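Local coordinates for protein putative adenosine kinase (Schistosoma mansoni, PDB 3VAS) that probably phosphorylates adenosine to AMP, as a ribokinase-family kinase of a parasitic worm, with adenosine bound in its pocket here, at residues A260-I265 and V280-G285; C211-A216 and E241-A246. One frame throughout, in Å; residues are numbered along the deposited sequence.

Contact 1: A260-I265 and V280-G285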
ATOM      1  N   ALA A 260     -16.028  11.917 -10.335  1.00 31.16           N
ATOM      2  CA  ALA A 260     -17.118  11.797  -9.368  1.00 29.87           C
ATOM      3  C   ALA A 260     -16.682  11.052  -8.104  1.00 27.07           C
ATOM      4  O   ALA A 260     -17.068  11.419  -6.997  1.00 26.94           O
ATOM      5  CB  ALA A 260     -18.328  11.116 -10.002  1.00 26.79           C
ATOM      6  N   THR A 261     -15.873  10.012  -8.275  1.00 25.84           N
ATOM      7  CA  THR A 261     -15.367   9.247  -7.139  1.00 25.87           C
ATOM      8  C   THR A 261     -14.465  10.106  -6.257  1.00 27.32           C
ATOM      9  O   THR A 261     -14.559  10.062  -5.029  1.00 25.62           O
ATOM     10  CB  THR A 261     -14.593   7.992  -7.601  1.00 25.88           C
ATOM     11  OG1 THR A 261     -15.500   7.061  -8.203  1.00 28.89           O
ATOM     12  CG2 THR A 261     -13.896   7.321  -6.426  1.00 25.68           C
ATOM     13  N   ALA A 262     -13.598  10.892  -6.892  1.00 27.48           N
ATOM     14  CA  ALA A 262     -12.683  11.766  -6.164  1.00 25.87           C
ATOM     15  C   ALA A 262     -13.464  12.765  -5.317  1.00 26.01           C
ATOM     16  O   ALA A 262     -13.151  12.980  -4.147  1.00 25.77           O
ATOM     17  CB  ALA A 262     -11.752  12.488  -7.131  1.00 22.13           C
ATOM     18  N   ARG A 263     -14.490  13.357  -5.920  1.00 27.50           N
ATOM     19  CA  ARG A 263     -15.374  14.299  -5.240  1.00 28.46           C
ATOM     20  C   ARG A 263     -16.134  13.617  -4.101  1.00 28.01           C
ATOM     21  O   ARG A 263     -16.209  14.138  -2.986  1.00 27.30           O
ATOM     22  CB  ARG A 263     -16.346  14.911  -6.257  1.00 33.02           C
ATOM     23  CG  ARG A 263     -17.481  15.757  -5.683  1.00 36.36           C
ATOM     24  CD  ARG A 263     -16.972  16.906  -4.828  1.00 39.01           C
ATOM     25  NE  ARG A 263     -15.870  17.627  -5.448  1.00 42.50           N
ATOM     26  CZ  ARG A 263     -14.829  18.114  -4.778  1.00 41.03           C
ATOM     27  NH1 ARG A 263     -14.747  17.956  -3.463  1.00 37.60           N
ATOM     28  NH2 ARG A 263     -13.869  18.758  -5.426  1.00 42.18           N
ATOM     29  N   TYR A 264     -16.684  12.444  -4.388  1.00 27.34           N
ATOM     30  CA  TYR A 264     -17.468  11.701  -3.408  1.00 28.84           C
ATOM     31  C   TYR A 264     -16.644  11.322  -2.177  1.00 27.38           C
ATOM     32  O   TYR A 264     -17.084  11.519  -1.045  1.00 29.27           O
ATOM     33  CB  TYR A 264     -18.068  10.450  -4.051  1.00 29.03           C
ATOM     34  CG  TYR A 264     -19.000   9.671  -3.152  1.00 28.92           C
ATOM     35  CD1 TYR A 264     -20.371   9.907  -3.171  1.00 31.45           C
ATOM     36  CD2 TYR A 264     -18.511   8.689  -2.296  1.00 25.68           C
ATOM     37  CE1 TYR A 264     -21.232   9.185  -2.355  1.00 33.70           C
ATOM     38  CE2 TYR A 264     -19.360   7.968  -1.477  1.00 29.35           C
ATOM     39  CZ  TYR A 264     -20.719   8.216  -1.512  1.00 33.46           C
ATOM     40  OH  TYR A 264     -21.563   7.499  -0.697  1.00 35.34           O
ATOM     41  N   ILE A 265     -15.454  10.775  -2.403  1.00 24.02           N
ATOM     42  CA  ILE A 265     -14.582  10.358  -1.308  1.00 24.25           C
ATOM     43  C   ILE A 265     -14.132  11.551  -0.466  1.00 25.80           C
ATOM     44  O   ILE A 265     -14.093  11.481   0.763  1.00 26.88           O
ATOM     45  CB  ILE A 265     -13.353   9.583  -1.829  1.00 24.05           C
ATOM     46  CG1 ILE A 265     -13.790   8.244  -2.429  1.00 22.24           C
ATOM     47  CG2 ILE A 265     -12.335   9.359  -0.711  1.00 18.23           C
ATOM     48  CD1 ILE A 265     -12.627   7.362  -2.860  1.00 19.05           C
ATOM     49  N   VAL A 280      -7.747  13.855  -1.358  1.00 19.75           N
ATOM     50  CA  VAL A 280      -7.875  12.656  -2.181  1.00 18.70           C
ATOM     51  C   VAL A 280      -6.975  12.762  -3.410  1.00 23.30           C
ATOM     52  O   VAL A 280      -6.971  13.779  -4.102  1.00 19.32           O
ATOM     53  CB  VAL A 280      -9.342  12.420  -2.608  1.00 27.15           C
ATOM     54  CG1 VAL A 280      -9.472  11.134  -3.411  1.00 18.02           C
ATOM     55  CG2 VAL A 280     -10.250  12.379  -1.381  1.00 19.24           C
ATOM     56  N   ILE A 281      -6.197  11.714  -3.664  1.00 20.72           N
ATOM     57  CA  ILE A 281      -5.264  11.704  -4.786  1.00 20.33           C
ATOM     58  C   ILE A 281      -5.466  10.432  -5.596  1.00 23.75           C
ATOM     59  O   ILE A 281      -5.293   9.329  -5.085  1.00 26.87           O
ATOM     60  CB  ILE A 281      -3.797  11.761  -4.304  1.00 18.40           C
ATOM     61  CG1 ILE A 281      -3.570  12.992  -3.424  1.00 18.65           C
ATOM     62  CG2 ILE A 281      -2.830  11.727  -5.489  1.00 17.98           C
ATOM     63  CD1 ILE A 281      -2.177  13.081  -2.818  1.00 18.97           C
ATOM     64  N   ILE A 282      -5.836  10.591  -6.859  1.00 21.90           N
ATOM     65  CA  ILE A 282      -6.076   9.449  -7.726  1.00 21.03           C
ATOM     66  C   ILE A 282      -5.065   9.432  -8.861  1.00 21.41           C
ATOM     67  O   ILE A 282      -5.086  10.303  -9.731  1.00 23.47           O
ATOM     68  CB  ILE A 282      -7.503   9.488  -8.324  1.00 23.30           C
ATOM     69  CG1 ILE A 282      -8.550   9.568  -7.210  1.00 25.11           C
ATOM     70  CG2 ILE A 282      -7.751   8.278  -9.225  1.00 20.39           C
ATOM     71  CD1 ILE A 282      -8.481   8.420  -6.225  1.00 24.97           C
ATOM     72  N   THR A 283      -4.176   8.444  -8.855  1.00 19.27           N
ATOM     73  CA  THR A 283      -3.190   8.332  -9.924  1.00 21.34           C
ATOM     74  C   THR A 283      -3.807   7.664 -11.157  1.00 21.64           C
ATOM     75  O   THR A 283      -4.778   6.916 -11.044  1.00 20.77           O
ATOM     76  CB  THR A 283      -1.924   7.578  -9.462  1.00 21.02           C
ATOM     77  OG1 THR A 283      -2.281   6.278  -8.974  1.00 18.97           O
ATOM     78  CG2 THR A 283      -1.218   8.356  -8.353  1.00 18.43           C
ATOM     79  N   ARG A 284      -3.252   7.951 -12.332  1.00 23.04           N
ATOM     80  CA  ARG A 284      -3.832   7.480 -13.593  1.00 23.23           C
ATOM     81  C   ARG A 284      -2.759   7.021 -14.589  1.00 25.59           C
ATOM     82  O   ARG A 284      -2.840   7.309 -15.787  1.00 24.79           O
ATOM     83  CB  ARG A 284      -4.696   8.584 -14.225  1.00 23.97           C
ATOM     84  CG  ARG A 284      -5.940   8.953 -13.421  1.00 22.76           C
ATOM     85  CD  ARG A 284      -6.764  10.055 -14.085  1.00 25.71           C
ATOM     86  NE  ARG A 284      -7.135   9.735 -15.460  1.00 25.60           N
ATOM     87  CZ  ARG A 284      -6.763  10.440 -16.527  1.00 29.64           C
ATOM     88  NH1 ARG A 284      -5.999  11.521 -16.390  1.00 23.54           N
ATOM     89  NH2 ARG A 284      -7.160  10.066 -17.739  1.00 28.06           N
ATOM     90  N   GLY A 285      -1.756   6.307 -14.092  1.00 25.96           N
ATOM     91  CA  GLY A 285      -0.684   5.819 -14.945  1.00 28.09           C
ATOM     92  C   GLY A 285       0.147   6.938 -15.546  1.00 28.38           C
ATOM     93  O   GLY A 285       0.638   7.812 -14.828  1.00 27.15           O
TER
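Ile265 and Val280 meet methyl to methyl, CG2 of one lying 3.7 Å from CG2 of the other, and this is the tight spot between helix 260-265 and strand 280-284. Their side chains cross at about a right angle. In Ile265 chi1 of -67° puts CG1 beside the backbone N and turns CG2 anti to it, down onto the valine. Val280 answers with two short branches, well suited to a strand residue facing a helix: CG2 goes to the isoleucine and also lies 4.1 Å from the carbonyl O of Ala262. One turn back, packing is looser. Ala262 CB is 4.3 Å from Ile282 CG1, and so small a side chain is consistent with the close approach of the short axes, 8.7 Å apart and nearly antiparallel at 157°.

The other faces differ. Arg263 starts out away from the strand, and its NH1 forms a salt bridge with Asp267, while Tyr264, partly exposed, turns to His251 and Tyr247. Beyond Ile282 the strand draws away from the helix, and Thr283 and Arg284 are partly exposed.

Strands 236-240 and 279-284 are parallel neighbours joined through helices 241-250 and 257-267, a beta-alpha-beta crossover of the ribokinase fold. Just before the strand segment, Arg278 NE bonds to Ile265 O. Between the two segments themselves, the side chains that meet are buried and apolar, so the contact probably rests on fit and exclusion of water.

Contact 2: C211-A216 and E241-A246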
ATOM      1  N   CYS A 211      -3.496   8.083   6.815  1.00 20.17           N
ATOM      2  CA  CYS A 211      -3.446   7.938   5.364  1.00 21.76           C
ATOM      3  C   CYS A 211      -3.885   6.543   4.936  1.00 23.42           C
ATOM      4  O   CYS A 211      -3.424   5.541   5.484  1.00 20.97           O
ATOM      5  CB  CYS A 211      -2.034   8.234   4.847  1.00 23.76           C
ATOM      6  SG  CYS A 211      -1.353   9.810   5.446  1.00 27.45           S
ATOM      7  N   PHE A 212      -4.772   6.486   3.947  1.00 24.58           N
ATOM      8  CA  PHE A 212      -5.428   5.243   3.564  1.00 21.18           C
ATOM      9  C   PHE A 212      -5.319   5.020   2.061  1.00 21.87           C
ATOM     10  O   PHE A 212      -5.483   5.953   1.275  1.00 24.02           O
ATOM     11  CB  PHE A 212      -6.896   5.294   4.000  1.00 21.59           C
ATOM     12  CG  PHE A 212      -7.680   4.048   3.675  1.00 18.69           C
ATOM     13  CD1 PHE A 212      -7.366   2.836   4.272  1.00 19.22           C
ATOM     14  CD2 PHE A 212      -8.749   4.099   2.795  1.00 16.98           C
ATOM     15  CE1 PHE A 212      -8.090   1.689   3.979  1.00 23.38           C
ATOM     16  CE2 PHE A 212      -9.481   2.956   2.493  1.00 22.50           C
ATOM     17  CZ  PHE A 212      -9.151   1.749   3.088  1.00 23.56           C
ATOM     18  N   ASN A 213      -5.031   3.785   1.664  1.00 18.84           N
ATOM     19  CA  ASN A 213      -4.938   3.443   0.246  1.00 19.64           C
ATOM     20  C   ASN A 213      -6.071   2.496  -0.166  1.00 22.46           C
ATOM     21  O   ASN A 213      -6.320   1.494   0.507  1.00 22.40           O
ATOM     22  CB  ASN A 213      -3.573   2.813  -0.058  1.00 17.43           C
ATOM     23  CG  ASN A 213      -3.171   2.950  -1.527  1.00 19.65           C
ATOM     24  OD1 ASN A 213      -3.890   2.512  -2.429  1.00 19.35           O
ATOM     25  ND2 ASN A 213      -2.018   3.571  -1.768  1.00 18.90           N
ATOM     26  N   LEU A 214      -6.759   2.813  -1.260  1.00 20.86           N
ATOM     27  CA  LEU A 214      -7.824   1.940  -1.767  1.00 20.44           C
ATOM     28  C   LEU A 214      -7.272   0.565  -2.177  1.00 20.77           C
ATOM     29  O   LEU A 214      -7.986  -0.441  -2.140  1.00 22.24           O
ATOM     30  CB  LEU A 214      -8.578   2.596  -2.936  1.00 19.44           C
ATOM     31  CG  LEU A 214      -9.318   3.918  -2.679  1.00 20.84           C
ATOM     32  CD1 LEU A 214      -9.997   4.439  -3.948  1.00 23.45           C
ATOM     33  CD2 LEU A 214     -10.334   3.771  -1.550  1.00 19.80           C
ATOM     34  N   SER A 215      -6.004   0.544  -2.582  1.00 18.01           N
ATOM     35  CA  SER A 215      -5.226  -0.689  -2.757  1.00 18.08           C
ATOM     36  C   SER A 215      -5.581  -1.598  -3.946  1.00 18.06           C
ATOM     37  O   SER A 215      -4.690  -2.004  -4.691  1.00 18.75           O
ATOM     38  CB  SER A 215      -5.174  -1.498  -1.457  1.00 19.27           C
ATOM     39  OG  SER A 215      -4.539  -0.748  -0.436  1.00 25.25           O
ATOM     40  N   ALA A 216      -6.863  -1.924  -4.111  1.00 18.80           N
ATOM     41  CA  ALA A 216      -7.302  -2.839  -5.168  1.00 20.55           C
ATOM     42  C   ALA A 216      -8.817  -2.762  -5.388  1.00 21.22           C
ATOM     43  O   ALA A 216      -9.574  -2.548  -4.440  1.00 21.04           O
ATOM     44  CB  ALA A 216      -6.896  -4.271  -4.831  1.00 22.15           C
ATOM     45  N   GLU A 241      -6.754   4.633 -11.004  1.00 21.40           N
ATOM     46  CA  GLU A 241      -7.915   4.717 -11.888  1.00 24.90           C
ATOM     47  C   GLU A 241      -8.876   3.522 -11.779  1.00 25.50           C
ATOM     48  O   GLU A 241     -10.088   3.710 -11.689  1.00 24.24           O
ATOM     49  CB  GLU A 241      -7.475   4.934 -13.340  1.00 27.74           C
ATOM     50  CG  GLU A 241      -8.620   5.286 -14.283  1.00 32.08           C
ATOM     51  CD  GLU A 241      -8.168   6.135 -15.452  1.00 41.67           C
ATOM     52  OE1 GLU A 241      -8.896   7.083 -15.814  1.00 47.08           O
ATOM     53  OE2 GLU A 241      -7.082   5.857 -16.008  1.00 44.24           O
ATOM     54  N   SER A 242      -8.346   2.303 -11.773  1.00 25.06           N
ATOM     55  CA  SER A 242      -9.198   1.118 -11.691  1.00 27.89           C
ATOM     56  C   SER A 242      -9.928   1.012 -10.347  1.00 29.32           C
ATOM     57  O   SER A 242     -11.059   0.534 -10.286  1.00 29.25           O
ATOM     58  CB  SER A 242      -8.393  -0.152 -11.962  1.00 31.91           C
ATOM     59  OG  SER A 242      -7.349  -0.303 -11.017  1.00 36.98           O
ATOM     60  N   GLU A 243      -9.283   1.464  -9.275  1.00 27.17           N
ATOM     61  CA  GLU A 243      -9.914   1.457  -7.954  1.00 24.58           C
ATOM     62  C   GLU A 243     -11.025   2.501  -7.867  1.00 21.94           C
ATOM     63  O   GLU A 243     -12.074   2.262  -7.271  1.00 25.27           O
ATOM     64  CB  GLU A 243      -8.874   1.697  -6.853  1.00 24.25           C
ATOM     65  CG  GLU A 243      -7.858   0.572  -6.712  1.00 28.71           C
ATOM     66  CD  GLU A 243      -6.508   1.054  -6.212  1.00 32.34           C
ATOM     67  OE1 GLU A 243      -6.424   2.207  -5.739  1.00 31.89           O
ATOM     68  OE2 GLU A 243      -5.528   0.281  -6.302  1.00 33.67           O
ATOM     69  N   ALA A 244     -10.778   3.666  -8.452  1.00 19.74           N
ATOM     70  CA  ALA A 244     -11.770   4.726  -8.484  1.00 23.79           C
ATOM     71  C   ALA A 244     -12.979   4.272  -9.300  1.00 25.17           C
ATOM     72  O   ALA A 244     -14.125   4.517  -8.921  1.00 25.26           O
ATOM     73  CB  ALA A 244     -11.168   5.999  -9.074  1.00 18.20           C
ATOM     74  N   GLU A 245     -12.708   3.593 -10.411  1.00 26.00           N
ATOM     75  CA  GLU A 245     -13.759   3.082 -11.287  1.00 32.48           C
ATOM     76  C   GLU A 245     -14.628   2.052 -10.562  1.00 30.23           C
ATOM     77  O   GLU A 245     -15.853   2.116 -10.615  1.00 32.33           O
ATOM     78  CB  GLU A 245     -13.151   2.459 -12.544  1.00 40.99           C
ATOM     79  CG  GLU A 245     -14.059   2.495 -13.759  1.00 52.65           C
ATOM     80  CD  GLU A 245     -13.836   3.729 -14.615  1.00 60.42           C
ATOM     81  OE1 GLU A 245     -12.661   4.051 -14.893  1.00 62.13           O
ATOM     82  OE2 GLU A 245     -14.831   4.374 -15.009  1.00 64.19           O
ATOM     83  N   ALA A 246     -13.990   1.113  -9.873  1.00 27.18           N
ATOM     84  CA  ALA A 246     -14.728   0.088  -9.147  1.00 25.88           C
ATOM     85  C   ALA A 246     -15.496   0.698  -7.979  1.00 27.05           C
ATOM     86  O   ALA A 246     -16.634   0.319  -7.714  1.00 25.38           O
ATOM     87  CB  ALA A 246     -13.796  -1.006  -8.671  1.00 22.67           C
TER
HETATM   88  O   HOH W   1      -3.769   2.987  -5.318  1.00 39.42           O
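Glu243 reaches from helix 241-246 to the turn after strand 211-213, and its apolar part makes the packing contacts. Its CB is 4.0 Å from Leu214 CB, the two side chains crossing obliquely. Its CG lies against the backbone of Ala216, 3.7 Å from Ala216 C. Chi1 of -66° sets CG anti to the carbonyl carbon, and the extended chain beyond it carries the carboxylate over the turn.

The polar contacts are indirect. A water lies between Asn213 OD1, 2.9 Å away, and Glu243 OE1, 2.8 Å away; it can donate to both, though other acceptors compete for its protons. The amide and carboxylate planes stand 75° apart. OE1 also accepts from the backbone N of Asn240, which looks like half of a capping box at the start of the helix. OE2 comes close to Ser215 O, but both are acceptors, and Ala216 N is badly angled toward it.

Bonds inside the turn give it its shape. Asn213 OD1 takes the N-H of Ser215 at 2.9 Å on an in-plane lone pair, an Asx turn for which asparagine is a natural choice. Ala216 N then bonds to Leu214 O at 2.7 Å; with Ser215 at positive phi (71°), this is a classic gamma turn. Asn213 ND2 is held by Tyr183 OH.

Asn240 and Glu243 match the NxxE motif of pfkB kinases, linked in relatives to magnesium and phosphate binding. Strand 209-213 runs parallel between strands 181-185 and 236-240; Leu214 packs on Val237, while Pro217 of helix 217-222 touches Glu243.

Contact 2 closes before contact 1 opens along the chain, yet their centres are only 8 Å apart; helices 241-250 and 257-267 follow one another in the chain and both pack on the sheet. Several touches join them. Thr261 OG1 makes a probable hydrogen bond to Ala244 O at 3.0 Å, helix to helix. Arg284 NE forms a salt bridge with Glu241 OE1 at 3.2 Å, tying the strand of contact 1 to the helix of contact 2. Ile265 CD1 packs on Leu214 CD1 at 4.1 Å. Contact 2 is the one nearer the ligand: the Ser215 side chain lies about 7 Å from the bound adenosine.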